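Long-range contacts in organophosphorus hydrolase (Pseudomonas oleovorans, PDB 4O98), which hydrolyses organophosphorus triesters as an engineered form of a lactonase, probably through a pair of zinc ions bound in a metallo-beta-lactamase fold: residues V47-D52 with N90-N95; G97-L102 with Q131-L136; L61-D66 with V261-D266; S72-M77 with L249-V254. All coordinates share one frame; numbering follows the deposited sequence.

In the fold
Strand 45-57 opens interaction 1, which strand 85-95 closes. Between them the chain also lays down 61-66 and 72-77, whose partners come much later, so interaction 1 crosses interactions 3 and 4. Interaction 2 follows in series with interaction 1. It pairs strand 100-103 with strand 134-136 and carries the same sheet onward. Residues 249-254 then close interaction 4, and 261-266 close interaction 3. Interaction 4 therefore nests inside interaction 3, and interaction 2 nests inside both. Interactions 1 and 2 belong to one sheet of the sandwich. Interactions 3 and 4 touch each other and join helix 67-76 and the loop before it to the region around helix 252-255.

Interaction 1 of 4, residues V47-D52 with N90-N95; sequences VTALYD and NAYLIN
Ala49 and Tyr92 meet at the apolar centre of an antiparallel strand pair in one sheet of the alphabeta/betaalpha sandwich. Ala49 CB lies 3.7 Å from Tyr92 CE2. Val47 and Ile94 lie side by side on the same face, with Val47 CG2 4.0 Å from Ile94 CG1. This face packs inward on strand 240-246 of the other sheet. The opposite face carries Leu50 and Leu93, with Leu50 CD1 4.0 Å from Leu93 CB, and both lie against helix 118-124.

Four backbone hydrogen bonds hold the register. Thr48 and Leu93 form one hydrogen-bonded pair, and Leu50 and Ala91 form the other. The bond from Thr48 N to Leu93 O is short, at 2.6 Å, and nearly straight at 170°.

The polar groups lie further out. A water lies within bonding distance of both Leu93 O and Thr48 OG1, and Arg39 also bonds Thr48 OG1. Asn90 sends ND2 to the carbonyl oxygens of Leu295 and Gly292. With chi1 at -53°, its CG sits beside its own backbone N, and the amide turns across Tyr51. Asn90 OD1 is buried without a polar partner and meets the ring edge of Tyr51, 3.9 Å from CD1.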
loop_
_atom_site.group_PDB
_atom_site.type_symbol
_atom_site.label_atom_id
_atom_site.label_comp_id
_atom_site.label_asym_id
_atom_site.label_seq_id
_atom_site.Cartn_x
_atom_site.Cartn_y
_atom_site.Cartn_z
ATOM N N VAL B 47 -1.105 12.582 10.016
ATOM C CA VAL B 47 -0.502 11.304 10.399
ATOM C C VAL B 47 0.589 10.926 9.404
ATOM O O VAL B 47 0.373 10.973 8.194
ATOM C CB VAL B 47 -1.551 10.168 10.464
ATOM C CG1 VAL B 47 -0.892 8.860 10.808
ATOM C CG2 VAL B 47 -2.633 10.491 11.485
ATOM N N THR B 48 1.766 10.572 9.915
ATOM C CA THR B 48 2.830 10.014 9.090
ATOM C C THR B 48 3.144 8.599 9.595
ATOM O O THR B 48 3.633 8.417 10.724
ATOM C CB THR B 48 4.101 10.879 9.154
ATOM O OG1 THR B 48 3.786 12.224 8.761
ATOM C CG2 THR B 48 5.188 10.315 8.229
ATOM N N ALA B 49 2.835 7.594 8.780
ATOM C CA ALA B 49 3.205 6.224 9.120
ATOM C C ALA B 49 4.681 6.060 8.812
ATOM O O ALA B 49 5.148 6.508 7.762
ATOM C CB ALA B 49 2.385 5.228 8.327
ATOM N N LEU B 50 5.411 5.425 9.724
ATOM C CA LEU B 50 6.848 5.233 9.557
ATOM C C LEU B 50 7.201 3.739 9.629
ATOM O O LEU B 50 6.841 3.048 10.598
ATOM C CB LEU B 50 7.604 6.016 10.632
ATOM C CG LEU B 50 7.293 7.519 10.683
ATOM C CD1 LEU B 50 7.874 8.166 11.935
ATOM C CD2 LEU B 50 7.861 8.177 9.453
ATOM N N TYR B 51 7.914 3.260 8.609
ATOM C CA TYR B 51 8.350 1.865 8.518
ATOM C C TYR B 51 9.670 1.657 9.261
ATOM O O TYR B 51 10.624 2.427 9.080
ATOM C CB TYR B 51 8.544 1.521 7.043
ATOM C CG TYR B 51 8.889 0.079 6.701
ATOM C CD1 TYR B 51 8.023 -0.961 7.007
ATOM C CD2 TYR B 51 10.044 -0.223 5.990
ATOM C CE1 TYR B 51 8.318 -2.269 6.654
ATOM C CE2 TYR B 51 10.350 -1.520 5.628
ATOM C CZ TYR B 51 9.484 -2.546 5.968
ATOM O OH TYR B 51 9.771 -3.853 5.611
ATOM N N ASP B 52 9.746 0.613 10.083
ATOM C CA ASP B 52 10.997 0.306 10.763
ATOM C C ASP B 52 11.803 -0.757 10.032
ATOM O O ASP B 52 13.003 -0.904 10.273
ATOM C CB ASP B 52 10.739 -0.181 12.176
ATOM C CG ASP B 52 11.948 0.002 13.063
ATOM O OD1 ASP B 52 12.469 1.138 13.096
ATOM O OD2 ASP B 52 12.390 -0.976 13.707
ATOM N N ASN B 90 5.905 -1.077 12.423
ATOM C CA ASN B 90 5.564 0.307 12.092
ATOM C C ASN B 90 5.475 1.200 13.329
ATOM O O ASN B 90 5.103 0.729 14.413
ATOM C CB ASN B 90 4.196 0.351 11.413
ATOM C CG ASN B 90 4.090 -0.586 10.229
ATOM O OD1 ASN B 90 5.046 -0.755 9.468
ATOM N ND2 ASN B 90 2.912 -1.208 10.060
ATOM N N ALA B 91 5.792 2.485 13.163
ATOM C CA ALA B 91 5.513 3.493 14.191
ATOM C C ALA B 91 4.697 4.611 13.561
ATOM O O ALA B 91 4.593 4.703 12.327
ATOM C CB ALA B 91 6.792 4.045 14.784
ATOM N N TYR B 92 4.114 5.466 14.392
ATOM C CA TYR B 92 3.205 6.481 13.863
ATOM C C TYR B 92 3.502 7.899 14.395
ATOM O O TYR B 92 3.626 8.101 15.608
ATOM C CB TYR B 92 1.747 6.035 14.078
ATOM C CG TYR B 92 1.449 4.780 13.279
ATOM C CD1 TYR B 92 1.709 3.516 13.808
ATOM C CD2 TYR B 92 0.972 4.863 11.973
ATOM C CE1 TYR B 92 1.483 2.363 13.061
ATOM C CE2 TYR B 92 0.743 3.717 11.218
ATOM C CZ TYR B 92 0.999 2.470 11.773
ATOM O OH TYR B 92 0.775 1.333 11.034
ATOM N N LEU B 93 3.648 8.859 13.481
ATOM C CA LEU B 93 3.933 10.249 13.849
ATOM C C LEU B 93 2.677 11.070 13.603
ATOM O O LEU B 93 2.203 11.178 12.457
ATOM C CB LEU B 93 5.076 10.824 12.993
ATOM C CG LEU B 93 6.212 11.708 13.551
ATOM C CD1 LEU B 93 6.631 12.796 12.557
ATOM C CD2 LEU B 93 5.926 12.311 14.911
ATOM N N ILE B 94 2.137 11.659 14.664
ATOM C CA ILE B 94 0.936 12.455 14.517
ATOM C C ILE B 94 1.158 13.926 14.906
ATOM O O ILE B 94 1.495 14.243 16.063
ATOM C CB ILE B 94 -0.220 11.838 15.319
ATOM C CG1 ILE B 94 -0.476 10.402 14.845
ATOM C CG2 ILE B 94 -1.476 12.700 15.195
ATOM C CD1 ILE B 94 -1.675 9.726 15.498
ATOM N N ASN B 95 0.984 14.817 13.929
ATOM C CA ASN B 95 1.047 16.253 14.187
ATOM C C ASN B 95 -0.365 16.763 14.460
ATOM O O ASN B 95 -1.178 16.867 13.537
ATOM C CB ASN B 95 1.685 17.003 13.001
ATOM C CG ASN B 95 2.018 18.471 13.332
ATOM O OD1 ASN B 95 1.257 19.155 14.017
ATOM N ND2 ASN B 95 3.162 18.945 12.846
HETATM O O HOH W 1 3.027 13.378 11.022
#

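Interaction 2 of 4, residues G97-L102 with Q131-L136; sequences GDNLVL and QVDTVL
Asp133 and Asn99 are brought together by their first torsions. The CG of Asp133 lies between its own backbone N and carbonyl carbon (chi1 62°), which carries the carboxylate across to 97-102. Asn99 holds CG beside its backbone N (chi1 -63°) and turns its amide to meet it. The two side chains cross at about a right angle, with amide and carboxylate planes 57° apart.

Asn99 ND2 donates to Asp133 OD1 at 2.8 Å. The bond lies close to the amide plane but reaches the oxygen from above the carboxylate plane. Thr134 OG1 donates to the same OD1 at 2.6 Å, from the opposite face of that plane. The other oxygen, OD2, accepts Leu100 N at 2.9 Å on its syn side, somewhat out of the carboxylate plane.

Further along, the strands run parallel. Leu102 N donates to Thr134 O at 2.9 Å. Leu136 N donates to Leu102 O at 2.8 Å. Apolar contacts line both faces of the pair: Leu102 CB lies 4.0 Å from Val132 CG1, and Val101 CG2 lies 3.9 Å from Leu136 CD2. Leu100 CD2 rests on Gln131 CB. The pair belongs to a beta-alpha-beta crossover, in which helix 118-124 links strand 100-103 to strand 134-136. Strand 161-165 lies beyond strand 134-136.

Three donors grip the carboxylate, and none of them is a cationic side chain. They fix its rotation where the two strands begin. Such a set would probably favour the ionised form of Asp133.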
loop_
_atom_site.group_PDB
_atom_site.type_symbol
_atom_site.label_atom_id
_atom_site.label_comp_id
_atom_site.label_asym_id
_atom_site.label_seq_id
_atom_site.Cartn_x
_atom_site.Cartn_y
_atom_site.Cartn_z
ATOM N N GLY B 97 -1.136 19.730 15.684
ATOM C CA GLY B 97 -1.216 21.178 15.742
ATOM C C GLY B 97 -0.733 21.667 17.100
ATOM O O GLY B 97 0.053 22.611 17.175
ATOM N N ASP B 98 -1.190 21.028 18.174
ATOM C CA ASP B 98 -0.666 21.337 19.505
ATOM C C ASP B 98 0.618 20.550 19.817
ATOM O O ASP B 98 1.495 21.040 20.530
ATOM C CB ASP B 98 -1.717 21.063 20.582
ATOM C CG ASP B 98 -2.968 21.908 20.412
ATOM O OD1 ASP B 98 -2.863 23.068 19.947
ATOM O OD2 ASP B 98 -4.061 21.403 20.755
ATOM N N ASN B 99 0.728 19.334 19.278
ATOM C CA ASN B 99 1.889 18.481 19.546
ATOM C C ASN B 99 2.428 17.725 18.325
ATOM O O ASN B 99 1.680 17.399 17.400
ATOM C CB ASN B 99 1.553 17.459 20.634
ATOM C CG ASN B 99 1.230 18.101 21.959
ATOM O OD1 ASN B 99 0.074 18.407 22.249
ATOM N ND2 ASN B 99 2.248 18.304 22.778
ATOM N N LEU B 100 3.727 17.439 18.332
ATOM C CA LEU B 100 4.269 16.425 17.433
ATOM C C LEU B 100 4.507 15.168 18.265
ATOM O O LEU B 100 5.479 15.083 19.023
ATOM C CB LEU B 100 5.563 16.879 16.773
ATOM C CG LEU B 100 6.063 15.971 15.646
ATOM C CD1 LEU B 100 5.032 15.918 14.510
ATOM C CD2 LEU B 100 7.423 16.441 15.129
ATOM N N VAL B 101 3.598 14.205 18.145
ATOM C CA VAL B 101 3.664 13.009 18.970
ATOM C C VAL B 101 3.990 11.749 18.159
ATOM O O VAL B 101 3.353 11.451 17.138
ATOM C CB VAL B 101 2.375 12.844 19.828
ATOM C CG1 VAL B 101 1.166 13.391 19.108
ATOM C CG2 VAL B 101 2.160 11.393 20.232
ATOM N N LEU B 102 5.014 11.030 18.607
ATOM C CA LEU B 102 5.404 9.782 17.981
ATOM C C LEU B 102 4.882 8.611 18.813
ATOM O O LEU B 102 5.208 8.492 19.995
ATOM C CB LEU B 102 6.926 9.715 17.870
ATOM C CG LEU B 102 7.539 8.465 17.230
ATOM C CD1 LEU B 102 7.071 8.276 15.770
ATOM C CD2 LEU B 102 9.067 8.533 17.319
ATOM N N GLN B 131 12.145 17.698 16.887
ATOM C CA GLN B 131 10.830 18.325 16.910
ATOM C C GLN B 131 9.796 17.519 17.688
ATOM O O GLN B 131 8.721 18.027 18.009
ATOM C CB GLN B 131 10.334 18.556 15.486
ATOM C CG GLN B 131 11.252 19.434 14.644
ATOM C CD GLN B 131 10.753 19.586 13.223
ATOM O OE1 GLN B 131 10.931 18.697 12.395
ATOM N NE2 GLN B 131 10.113 20.716 12.937
ATOM N N VAL B 132 10.110 16.260 17.980
ATOM C CA VAL B 132 9.172 15.397 18.694
ATOM C C VAL B 132 9.115 15.786 20.174
ATOM O O VAL B 132 10.125 15.705 20.886
ATOM C CB VAL B 132 9.557 13.901 18.548
ATOM C CG1 VAL B 132 8.602 13.004 19.346
ATOM C CG2 VAL B 132 9.554 13.497 17.087
ATOM N N ASP B 133 7.941 16.200 20.646
ATOM C CA ASP B 133 7.812 16.601 22.047
ATOM C C ASP B 133 7.221 15.505 22.944
ATOM O O ASP B 133 7.393 15.527 24.168
ATOM C CB ASP B 133 7.007 17.898 22.176
ATOM C CG ASP B 133 5.583 17.762 21.676
ATOM O OD1 ASP B 133 4.757 17.148 22.385
ATOM O OD2 ASP B 133 5.282 18.303 20.592
ATOM N N THR B 134 6.534 14.546 22.330
ATOM C CA THR B 134 5.950 13.440 23.076
ATOM C C THR B 134 6.145 12.116 22.336
ATOM O O THR B 134 5.928 12.034 21.123
ATOM C CB THR B 134 4.455 13.666 23.307
ATOM O OG1 THR B 134 4.249 15.008 23.759
ATOM C CG2 THR B 134 3.897 12.663 24.338
ATOM N N VAL B 135 6.578 11.094 23.071
ATOM C CA VAL B 135 6.582 9.728 22.578
ATOM C C VAL B 135 5.588 8.916 23.394
ATOM O O VAL B 135 5.717 8.826 24.618
ATOM C CB VAL B 135 7.950 9.073 22.709
ATOM C CG1 VAL B 135 7.848 7.612 22.325
ATOM C CG2 VAL B 135 8.974 9.792 21.824
ATOM N N LEU B 136 4.581 8.361 22.722
ATOM C CA LEU B 136 3.613 7.469 23.361
ATOM C C LEU B 136 4.031 6.025 23.082
ATOM O O LEU B 136 4.350 5.681 21.932
ATOM C CB LEU B 136 2.220 7.720 22.788
ATOM C CG LEU B 136 1.196 8.505 23.612
ATOM C CD1 LEU B 136 1.870 9.560 24.460
ATOM C CD2 LEU B 136 0.127 9.140 22.727
#

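Interaction 3 of 4, residues L61-D66 with V261-D266; sequences LLKGID and VVWEFD
Leu62 lies over one face of the engineered Trp263, and this CH-pi contact is the heart of the meeting of two loops. Leu62 CB is 3.7 Å from the centroid of the six-membered ring and 21° off its normal. The two side chains run side by side and point the same way. Trp263 has CG anti to its backbone N (chi1 179°), which brings the six-membered ring back toward 61-66, where Leu62 CB lies over its face, offset toward the rim. Leu62 CD1 adds a contact of 3.4 Å to Trp263 CH2.

Other contacts are also apolar. Leu62 CD2 sits 3.9 Å from Phe265 CE2. Ile65 CG2 meets Val261 CG2 at 3.6 Å, the side chains crossing at about a right angle. Lys63 CD lies against Val261 CG1; the modelled approach of 3.4 Å is tighter than usual and doubtful.

Polar contacts are few. Lys63 CA approaches Val262 O at 3.1 Å in a CA-H...O contact. Lys63 NZ lies at the edge of the indole, 3.8 Å from Trp263 CE3. It is buried and has no polar partner in the model. Within 261-266, a type I beta turn runs from Trp263 to Asp266, and Asp266 OD2 accepts Trp263 N.

Asp266 OD1 also bonds the zinc ligand His226, and the Trp263 side chain lies about 6 Å from a zinc ion, so the contact borders the metal site. Val262 packs on helix 269-286. Lys63 and Ile65 touch helix 67-76, while Val261 and Lys63 reach helix 252-255. The 61-66 loop itself links strand 45-57 to helix 67-76.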
loop_
_atom_site.group_PDB
_atom_site.type_symbol
_atom_site.label_atom_id
_atom_site.label_comp_id
_atom_site.label_asym_id
_atom_site.label_seq_id
_atom_site.Cartn_x
_atom_site.Cartn_y
_atom_site.Cartn_z
ATOM N N LEU B 61 4.411 -22.441 16.429
ATOM C CA LEU B 61 4.952 -22.108 17.752
ATOM C C LEU B 61 4.173 -20.947 18.366
ATOM O O LEU B 61 3.682 -21.015 19.504
ATOM C CB LEU B 61 6.443 -21.736 17.606
ATOM C CG LEU B 61 7.565 -22.423 18.395
ATOM C CD1 LEU B 61 7.547 -23.941 18.224
ATOM C CD2 LEU B 61 8.917 -21.847 17.965
ATOM N N LEU B 62 4.081 -19.891 17.565
ATOM C CA LEU B 62 3.394 -18.664 17.860
ATOM C C LEU B 62 2.076 -18.800 17.109
ATOM O O LEU B 62 2.035 -18.426 15.953
ATOM C CB LEU B 62 4.274 -17.534 17.295
ATOM C CG LEU B 62 5.764 -17.888 16.998
ATOM C CD1 LEU B 62 6.505 -16.803 16.236
ATOM C CD2 LEU B 62 6.605 -18.225 18.231
ATOM N N LYS B 63 1.048 -19.394 17.756
ATOM C CA LYS B 63 -0.270 -19.792 17.161
ATOM C C LYS B 63 -1.197 -20.654 18.090
ATOM O O LYS B 63 -0.778 -21.102 19.166
ATOM C CB LYS B 63 -0.084 -20.528 15.825
ATOM C CG LYS B 63 -0.140 -19.625 14.570
ATOM C CD LYS B 63 -0.658 -18.226 14.912
ATOM C CE LYS B 63 -0.018 -17.117 14.091
ATOM N NZ LYS B 63 -0.496 -15.831 14.678
ATOM N N GLY B 64 -2.448 -20.883 17.666
ATOM C CA GLY B 64 -3.370 -21.790 18.353
ATOM C C GLY B 64 -4.424 -22.560 17.530
ATOM O O GLY B 64 -5.532 -22.812 18.029
ATOM N N ILE B 65 -4.109 -22.924 16.277
ATOM C CA ILE B 65 -4.984 -23.785 15.445
ATOM C C ILE B 65 -4.190 -24.798 14.618
ATOM O O ILE B 65 -2.961 -24.805 14.632
ATOM C CB ILE B 65 -5.848 -23.003 14.401
ATOM C CG1 ILE B 65 -4.965 -22.204 13.432
ATOM C CG2 ILE B 65 -6.904 -22.145 15.067
ATOM C CD1 ILE B 65 -5.732 -21.545 12.298
ATOM N N ASP B 66 -4.914 -25.617 13.860
ATOM C CA ASP B 66 -4.330 -26.683 13.044
ATOM C C ASP B 66 -3.331 -26.179 11.994
ATOM O O ASP B 66 -3.579 -25.150 11.357
ATOM C CB ASP B 66 -5.468 -27.412 12.332
ATOM C CG ASP B 66 -5.165 -28.867 12.095
ATOM O OD1 ASP B 66 -4.076 -29.321 12.520
ATOM O OD2 ASP B 66 -6.032 -29.555 11.505
ATOM N N VAL B 261 -7.151 -17.161 17.724
ATOM C CA VAL B 261 -5.783 -17.625 17.536
ATOM C C VAL B 261 -4.835 -16.706 18.304
ATOM O O VAL B 261 -4.900 -15.475 18.174
ATOM C CB VAL B 261 -5.387 -17.621 16.062
ATOM C CG1 VAL B 261 -3.920 -17.918 15.923
ATOM C CG2 VAL B 261 -6.208 -18.642 15.285
ATOM N N VAL B 262 -3.956 -17.301 19.103
ATOM C CA VAL B 262 -3.099 -16.525 19.986
ATOM C C VAL B 262 -1.680 -16.483 19.479
ATOM O O VAL B 262 -1.322 -17.187 18.532
ATOM C CB VAL B 262 -3.097 -17.098 21.409
ATOM C CG1 VAL B 262 -4.516 -17.229 21.912
ATOM C CG2 VAL B 262 -2.400 -18.448 21.443
ATOM N N TRP B 263 -0.871 -15.653 20.127
ATOM C CA TRP B 263 0.523 -15.467 19.757
ATOM C C TRP B 263 1.400 -15.957 20.914
ATOM O O TRP B 263 1.099 -15.677 22.079
ATOM C CB TRP B 263 0.746 -13.978 19.469
ATOM C CG TRP B 263 2.136 -13.570 19.102
ATOM C CD1 TRP B 263 3.000 -12.827 19.854
ATOM C CD2 TRP B 263 2.814 -13.850 17.873
ATOM N NE1 TRP B 263 4.181 -12.640 19.173
ATOM C CE2 TRP B 263 4.091 -13.259 17.954
ATOM C CE3 TRP B 263 2.463 -14.541 16.709
ATOM C CZ2 TRP B 263 5.016 -13.340 16.913
ATOM C CZ3 TRP B 263 3.378 -14.620 15.682
ATOM C CH2 TRP B 263 4.638 -14.023 15.788
ATOM N N GLU B 264 2.474 -16.682 20.601
ATOM C CA GLU B 264 3.334 -17.273 21.634
ATOM C C GLU B 264 3.917 -16.240 22.609
ATOM O O GLU B 264 4.220 -16.571 23.757
ATOM C CB GLU B 264 4.478 -18.057 20.985
ATOM C CG GLU B 264 5.379 -18.848 21.934
ATOM C CD GLU B 264 4.858 -20.249 22.214
ATOM O OE1 GLU B 264 5.686 -21.183 22.345
ATOM O OE2 GLU B 264 3.621 -20.416 22.308
ATOM N N PHE B 265 4.072 -14.996 22.164
ATOM C CA PHE B 265 4.696 -13.985 23.009
ATOM C C PHE B 265 3.705 -13.066 23.691
ATOM O O PHE B 265 4.103 -12.066 24.309
ATOM C CB PHE B 265 5.705 -13.165 22.215
ATOM C CG PHE B 265 6.877 -13.958 21.757
ATOM C CD1 PHE B 265 7.869 -14.317 22.654
ATOM C CD2 PHE B 265 6.988 -14.358 20.438
ATOM C CE1 PHE B 265 8.961 -15.059 22.240
ATOM C CE2 PHE B 265 8.077 -15.102 20.015
ATOM C CZ PHE B 265 9.064 -15.451 20.918
ATOM N N ASP B 266 2.420 -13.371 23.557
ATOM C CA ASP B 266 1.434 -12.709 24.384
ATOM C C ASP B 266 1.788 -13.130 25.819
ATOM O O ASP B 266 1.882 -14.328 26.099
ATOM C CB ASP B 266 0.028 -13.182 24.020
ATOM C CG ASP B 266 -0.480 -12.595 22.704
ATOM O OD1 ASP B 266 -0.014 -11.509 22.295
ATOM O OD2 ASP B 266 -1.370 -13.219 22.084
#

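Interaction 4 of 4, residues S72-M77 with L249-V254; sequences SLLARM and LINHAV
Met77 and Ala253 meet at one end of a small apolar contact, with Met77 CG 3.7 Å from Ala253 CB. The methionine has CG beside its backbone N (chi1 -67°) and bends twice more. Its CE thereby comes to the edge of the His252 ring, in its plane and 3.9 Å from CE1. Leu73 covers the other end, where its CD1 lies 3.9 Å from Val254 CB and the side chains cross at about a right angle. Leu74 uses one methyl, CD2, against Val254 and Asn251: it is 3.9 Å from Val254 CG1 and 3.7 Å from Asn251 ND2.

A water bridges the backbones. It donates to Leu73 O at 2.9 Å and to Ala253 O at 2.8 Å. Arg76 NH2 also approaches this water, but the modelled distance is too short to be trusted in detail. This water thus joins both segments where no direct polar bond does.

The next shell positions these groups. Asn251 is the N-cap of a short, weakly bonded helix at about 252-255, and its OD1 accepts Ala253 N at 3.0 Å in a weak bond. A second weak bond comes from Val254 N. Gln255 OE1 in turn accepts the backbone N of both Asn251 and the engineered Ile250. His252 is held through NE2 by Glu316 of the second subunit. Met77 also packs on Arg304 of that subunit.

The contact therefore sets the C-terminal end of helix 67-76 against the start of helix 252-255, which follows strand 240-246. This corner of the fold lies beside the subunit interface.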
loop_
_atom_site.group_PDB
_atom_site.type_symbol
_atom_site.label_atom_id
_atom_site.label_comp_id
_atom_site.label_asym_id
_atom_site.label_seq_id
_atom_site.Cartn_x
_atom_site.Cartn_y
_atom_site.Cartn_z
ATOM N N SER B 72 -3.528 -22.610 5.150
ATOM C CA SER B 72 -4.610 -22.258 4.237
ATOM C C SER B 72 -4.954 -20.769 4.352
ATOM O O SER B 72 -5.201 -20.094 3.348
ATOM C CB SER B 72 -5.837 -23.115 4.520
ATOM O OG SER B 72 -6.909 -22.677 3.719
ATOM N N LEU B 73 -4.958 -20.262 5.581
ATOM C CA LEU B 73 -5.234 -18.845 5.833
ATOM C C LEU B 73 -4.108 -17.967 5.301
ATOM O O LEU B 73 -4.361 -16.901 4.735
ATOM C CB LEU B 73 -5.429 -18.598 7.330
ATOM C CG LEU B 73 -6.808 -18.966 7.870
ATOM C CD1 LEU B 73 -6.838 -18.941 9.404
ATOM C CD2 LEU B 73 -7.858 -18.011 7.284
ATOM N N LEU B 74 -2.868 -18.413 5.491
ATOM C CA LEU B 74 -1.712 -17.696 4.955
ATOM C C LEU B 74 -1.698 -17.720 3.424
ATOM O O LEU B 74 -1.400 -16.707 2.781
ATOM C CB LEU B 74 -0.406 -18.280 5.496
ATOM C CG LEU B 74 -0.188 -18.227 7.004
ATOM C CD1 LEU B 74 1.049 -19.037 7.371
ATOM C CD2 LEU B 74 -0.035 -16.793 7.463
ATOM N N ALA B 75 -2.012 -18.876 2.844
ATOM C CA ALA B 75 -2.002 -19.004 1.396
ATOM C C ALA B 75 -3.087 -18.176 0.728
ATOM O O ALA B 75 -2.867 -17.666 -0.362
ATOM C CB ALA B 75 -2.097 -20.460 0.958
ATOM N N ARG B 76 -4.250 -18.025 1.358
ATOM C CA ARG B 76 -5.301 -17.258 0.684
ATOM C C ARG B 76 -4.966 -15.761 0.664
ATOM O O ARG B 76 -5.545 -15.005 -0.105
ATOM C CB ARG B 76 -6.696 -17.534 1.261
ATOM C CG ARG B 76 -7.046 -16.728 2.490
ATOM C CD ARG B 76 -8.397 -17.147 3.108
ATOM N NE ARG B 76 -9.504 -16.259 2.743
ATOM C CZ ARG B 76 -9.689 -15.043 3.256
ATOM N NH1 ARG B 76 -10.732 -14.308 2.876
ATOM N NH2 ARG B 76 -8.829 -14.555 4.153
ATOM N N MET B 77 -4.019 -15.337 1.498
ATOM C CA MET B 77 -3.535 -13.949 1.446
ATOM C C MET B 77 -2.159 -13.879 0.796
ATOM O O MET B 77 -1.465 -12.865 0.895
ATOM C CB MET B 77 -3.472 -13.332 2.838
ATOM C CG MET B 77 -4.841 -13.123 3.485
ATOM S SD MET B 77 -5.959 -12.019 2.597
ATOM C CE MET B 77 -5.065 -10.466 2.684
ATOM N N LEU B 249 -2.854 -7.482 17.563
ATOM C CA LEU B 249 -2.884 -8.486 16.520
ATOM C C LEU B 249 -1.527 -8.442 15.798
ATOM O O LEU B 249 -1.018 -7.352 15.527
ATOM C CB LEU B 249 -4.010 -8.095 15.574
ATOM C CG LEU B 249 -4.479 -8.958 14.435
ATOM C CD1 LEU B 249 -5.932 -8.604 14.184
ATOM C CD2 LEU B 249 -3.633 -8.695 13.205
ATOM N N ILE B 250 -0.957 -9.609 15.485
ATOM C CA ILE B 250 0.373 -9.705 14.870
ATOM C C ILE B 250 0.355 -10.181 13.403
ATOM O O ILE B 250 1.247 -9.840 12.613
ATOM C CB ILE B 250 1.280 -10.662 15.669
ATOM C CG1 ILE B 250 1.252 -10.329 17.162
ATOM C CG2 ILE B 250 2.705 -10.630 15.143
ATOM C CD1 ILE B 250 1.865 -8.990 17.507
ATOM N N ASN B 251 -0.634 -10.993 13.039
ATOM C CA ASN B 251 -0.680 -11.556 11.692
ATOM C C ASN B 251 -2.029 -11.297 11.040
ATOM O O ASN B 251 -3.019 -11.962 11.372
ATOM C CB ASN B 251 -0.382 -13.065 11.733
ATOM C CG ASN B 251 -0.306 -13.695 10.343
ATOM O OD1 ASN B 251 -1.245 -13.603 9.542
ATOM N ND2 ASN B 251 0.818 -14.339 10.054
ATOM N N HIS B 252 -2.060 -10.361 10.095
ATOM C CA HIS B 252 -3.319 -9.903 9.501
ATOM C C HIS B 252 -4.078 -11.036 8.808
ATOM O O HIS B 252 -5.302 -11.054 8.798
ATOM C CB HIS B 252 -3.061 -8.768 8.496
ATOM C CG HIS B 252 -2.336 -9.217 7.264
ATOM N ND1 HIS B 252 -2.978 -9.423 6.058
ATOM C CD2 HIS B 252 -1.036 -9.545 7.062
ATOM C CE1 HIS B 252 -2.100 -9.837 5.160
ATOM N NE2 HIS B 252 -0.913 -9.921 5.742
ATOM N N ALA B 253 -3.343 -11.985 8.242
ATOM C CA ALA B 253 -3.950 -13.041 7.436
ATOM C C ALA B 253 -4.712 -14.085 8.255
ATOM O O ALA B 253 -5.587 -14.772 7.723
ATOM C CB ALA B 253 -2.904 -13.713 6.574
ATOM N N VAL B 254 -4.371 -14.237 9.531
ATOM C CA VAL B 254 -5.087 -15.223 10.354
ATOM C C VAL B 254 -5.887 -14.660 11.539
ATOM O O VAL B 254 -6.975 -15.156 11.842
ATOM C CB VAL B 254 -4.202 -16.450 10.765
ATOM C CG1 VAL B 254 -2.803 -16.339 10.219
ATOM C CG2 VAL B 254 -4.212 -16.689 12.286
HETATM O O HOH W 2 -6.600 -15.182 5.185
#